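Local coordinates for protein archaeosine synthase (Pyrobaculum calidifontis, PDB 5K0P) that converts the nitrile of 7-cyano-7-deazaguanine in archaeal tRNA to a formamidine with free ammonium, completing archaeosine synthesis, at residues H62-L70 with V95-G103. Sequence-based numbering, arbitrary orientation.
Sequences HEELAVDLL and VEVVAESGG
Helix 62-70 runs roughly parallel to strand 95-102, at 27° between their N-to-C directions, with the axes approaching to 7.5 Å. The backbones come close: the CA atoms of Val67 and Ala99 are 5.6 Å apart and those of Glu63 and Val97 6.0 Å, and Ala66 and Ala99 each put just a methyl into the interface. No hydrogen bond joins the segments, so the contact rests on apolar packing, burying 328 Å² in all. From the strand, Val97, Ala99 and Ser101 face the helix. In Val97, chi1 178° sets CG1 anti to the backbone N, where it meets both Glu63 CA at 3.8 Å and Ala66 CB at 3.9 Å. Two strand residues on, and one helical turn from Glu63 to Val67, CB of Ala99 is met by Ala66 O, Val67 CG2 and Leu70 CD1, each at 4.0 Å. Leu70 closes the row: its CD1 lies over the strand backbone, 3.6 Å from Ala99 O, while CD2 meets CB of Ser101 at 4.1 Å. The hydroxyl of Ser101 is hydrogen-bonded to Lys74, farther along helix 62-77. At the other end, the imidazole of His62 turns from the strand toward the sheet's other strands, edge-to-face with Phe30, its two nitrogens fixed by hydrogen bonds to Ser88 and Ser19, near Asp28. His62 and Glu63 belong to a substrate site shared between adjacent subunits. Strand 93-102 is outermost within the chain, yet Val95, Glu96 and Val98 pair antiparallel with a strand of a neighbouring subunit. A helix packed lengthwise on one face of an antiparallel sheet that continues between subunits is characteristic of the tunnel fold, here a homodecamer of two facing pentamers.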
loop_
_atom_site.group_PDB
_atom_site.type_symbol
_atom_site.label_atom_id
_atom_site.label_comp_id
_atom_site.label_asym_id
_atom_site.label_seq_id
_atom_site.Cartn_x
_atom_site.Cartn_y
_atom_site.Cartn_z
ATOM N N HIS A 62 -16.402 -9.121 -23.129
ATOM C CA HIS A 62 -14.942 -9.064 -22.881
ATOM C C HIS A 62 -14.172 -10.363 -23.225
ATOM O O HIS A 62 -12.996 -10.301 -23.648
ATOM C CB HIS A 62 -14.580 -8.468 -21.496
ATOM C CG HIS A 62 -14.961 -7.007 -21.366
ATOM N ND1 HIS A 62 -15.029 -6.334 -20.158
ATOM C CD2 HIS A 62 -15.335 -6.106 -22.319
ATOM C CE1 HIS A 62 -15.400 -5.081 -20.371
ATOM N NE2 HIS A 62 -15.611 -4.924 -21.682
ATOM N N GLU A 63 -14.842 -11.498 -23.099
ATOM C CA GLU A 63 -14.239 -12.753 -23.495
ATOM C C GLU A 63 -13.871 -12.750 -24.974
ATOM O O GLU A 63 -12.881 -13.378 -25.336
ATOM C CB GLU A 63 -15.143 -13.974 -23.143
ATOM C CG GLU A 63 -16.423 -14.053 -23.975
ATOM C CD GLU A 63 -17.568 -14.928 -23.401
ATOM O OE1 GLU A 63 -18.015 -15.903 -24.110
ATOM O OE2 GLU A 63 -18.084 -14.633 -22.295
ATOM N N GLU A 64 -14.660 -12.053 -25.817
ATOM C CA GLU A 64 -14.436 -11.951 -27.269
ATOM C C GLU A 64 -13.456 -10.867 -27.568
ATOM O O GLU A 64 -12.627 -10.985 -28.461
ATOM C CB GLU A 64 -15.741 -11.647 -28.032
ATOM C CG GLU A 64 -16.687 -12.791 -27.997
ATOM C CD GLU A 64 -18.151 -12.381 -28.283
ATOM O OE1 GLU A 64 -18.565 -11.171 -28.408
ATOM O OE2 GLU A 64 -18.925 -13.315 -28.341
ATOM N N LEU A 65 -13.626 -9.763 -26.869
ATOM C CA LEU A 65 -12.688 -8.659 -26.984
ATOM C C LEU A 65 -11.258 -9.108 -26.763
ATOM O O LEU A 65 -10.416 -8.773 -27.599
ATOM C CB LEU A 65 -13.069 -7.495 -26.038
ATOM C CG LEU A 65 -12.344 -6.132 -26.287
ATOM C CD1 LEU A 65 -13.210 -5.006 -25.665
ATOM C CD2 LEU A 65 -10.903 -6.118 -25.723
ATOM N N ALA A 66 -10.961 -9.852 -25.676
ATOM C CA ALA A 66 -9.553 -10.271 -25.455
ATOM C C ALA A 66 -8.972 -11.030 -26.647
ATOM O O ALA A 66 -7.813 -10.762 -27.112
ATOM C CB ALA A 66 -9.416 -11.141 -24.159
ATOM N N VAL A 67 -9.799 -11.931 -27.176
ATOM C CA VAL A 67 -9.420 -12.752 -28.328
ATOM C C VAL A 67 -9.307 -11.905 -29.621
ATOM O O VAL A 67 -8.362 -12.031 -30.376
ATOM C CB VAL A 67 -10.364 -13.937 -28.498
ATOM C CG1 VAL A 67 -9.979 -14.702 -29.706
ATOM C CG2 VAL A 67 -10.317 -14.819 -27.267
ATOM N N ASP A 68 -10.232 -10.985 -29.811
ATOM C CA ASP A 68 -10.210 -10.110 -30.976
ATOM C C ASP A 68 -8.952 -9.224 -30.982
ATOM O O ASP A 68 -8.309 -9.069 -32.009
ATOM C CB ASP A 68 -11.472 -9.247 -31.033
ATOM C CG ASP A 68 -11.603 -8.543 -32.324
ATOM O OD1 ASP A 68 -11.747 -9.221 -33.351
ATOM O OD2 ASP A 68 -11.509 -7.334 -32.322
ATOM N N LEU A 69 -8.613 -8.669 -29.830
ATOM C CA LEU A 69 -7.460 -7.800 -29.702
ATOM C C LEU A 69 -6.176 -8.634 -29.924
ATOM O O LEU A 69 -5.265 -8.160 -30.546
ATOM C CB LEU A 69 -7.471 -7.066 -28.324
ATOM C CG LEU A 69 -6.299 -6.077 -28.036
ATOM C CD1 LEU A 69 -6.217 -5.012 -29.123
ATOM C CD2 LEU A 69 -6.441 -5.378 -26.669
ATOM N N LEU A 70 -6.117 -9.860 -29.438
ATOM C CA LEU A 70 -4.980 -10.788 -29.763
ATOM C C LEU A 70 -4.755 -10.962 -31.216
ATOM O O LEU A 70 -3.576 -10.907 -31.719
ATOM C CB LEU A 70 -5.209 -12.139 -29.115
ATOM C CG LEU A 70 -4.028 -13.087 -29.297
ATOM C CD1 LEU A 70 -3.489 -13.610 -27.993
ATOM C CD2 LEU A 70 -4.459 -14.255 -30.127
ATOM N N VAL A 95 -13.524 -9.715 -13.046
ATOM C CA VAL A 95 -13.294 -10.653 -14.138
ATOM C C VAL A 95 -11.992 -10.372 -14.805
ATOM O O VAL A 95 -11.718 -9.184 -15.089
ATOM C CB VAL A 95 -14.453 -10.585 -15.194
ATOM C CG1 VAL A 95 -14.236 -11.674 -16.185
ATOM C CG2 VAL A 95 -15.811 -10.782 -14.553
ATOM N N GLU A 96 -11.218 -11.411 -15.105
ATOM C CA GLU A 96 -10.031 -11.312 -15.960
ATOM C C GLU A 96 -10.094 -12.384 -16.976
ATOM O O GLU A 96 -10.300 -13.562 -16.676
ATOM C CB GLU A 96 -8.684 -11.471 -15.242
ATOM C CG GLU A 96 -8.533 -10.531 -14.057
ATOM C CD GLU A 96 -7.178 -10.662 -13.379
ATOM O OE1 GLU A 96 -6.265 -11.397 -13.890
ATOM O OE2 GLU A 96 -7.106 -10.023 -12.329
ATOM N N VAL A 97 -9.979 -11.984 -18.217
ATOM C CA VAL A 97 -9.997 -12.879 -19.310
ATOM C C VAL A 97 -8.701 -12.785 -20.007
ATOM O O VAL A 97 -8.307 -11.704 -20.423
ATOM C CB VAL A 97 -11.149 -12.502 -20.328
ATOM C CG1 VAL A 97 -11.053 -13.476 -21.462
ATOM C CG2 VAL A 97 -12.508 -12.635 -19.697
ATOM N N VAL A 98 -8.070 -13.935 -20.271
ATOM C CA VAL A 98 -6.751 -13.960 -20.882
ATOM C C VAL A 98 -6.884 -14.691 -22.241
ATOM O O VAL A 98 -7.533 -15.783 -22.323
ATOM C CB VAL A 98 -5.732 -14.710 -19.959
ATOM C CG1 VAL A 98 -4.364 -14.803 -20.566
ATOM C CG2 VAL A 98 -5.688 -14.136 -18.532
ATOM N N ALA A 99 -6.208 -14.159 -23.249
ATOM C CA ALA A 99 -5.971 -14.900 -24.477
ATOM C C ALA A 99 -4.494 -14.902 -24.743
ATOM O O ALA A 99 -3.806 -13.926 -24.469
ATOM C CB ALA A 99 -6.707 -14.262 -25.645
ATOM N N GLU A 100 -4.006 -16.016 -25.278
ATOM C CA GLU A 100 -2.572 -16.245 -25.452
ATOM C C GLU A 100 -2.339 -16.826 -26.788
ATOM O O GLU A 100 -3.185 -17.519 -27.342
ATOM C CB GLU A 100 -2.102 -17.311 -24.518
ATOM C CG GLU A 100 -2.000 -16.839 -23.108
ATOM C CD GLU A 100 -1.187 -17.750 -22.225
ATOM O OE1 GLU A 100 0.006 -17.851 -22.466
ATOM O OE2 GLU A 100 -1.740 -18.314 -21.257
ATOM N N SER A 101 -1.149 -16.644 -27.285
ATOM C CA SER A 101 -0.706 -17.414 -28.436
ATOM C C SER A 101 0.820 -17.467 -28.450
ATOM O O SER A 101 1.451 -16.399 -28.397
ATOM C CB SER A 101 -1.184 -16.757 -29.707
ATOM O OG SER A 101 -0.746 -17.517 -30.802
ATOM N N GLY A 102 1.366 -18.700 -28.544
ATOM C CA GLY A 102 2.780 -18.968 -28.691
ATOM C C GLY A 102 3.436 -18.948 -27.334
ATOM O O GLY A 102 2.859 -19.384 -26.335
ATOM N N GLY A 103 4.644 -18.429 -27.291
ATOM C CA GLY A 103 5.432 -18.475 -26.084
ATOM C C GLY A 103 6.868 -18.638 -26.435
ATOM O O GLY A 103 7.224 -18.538 -27.569
#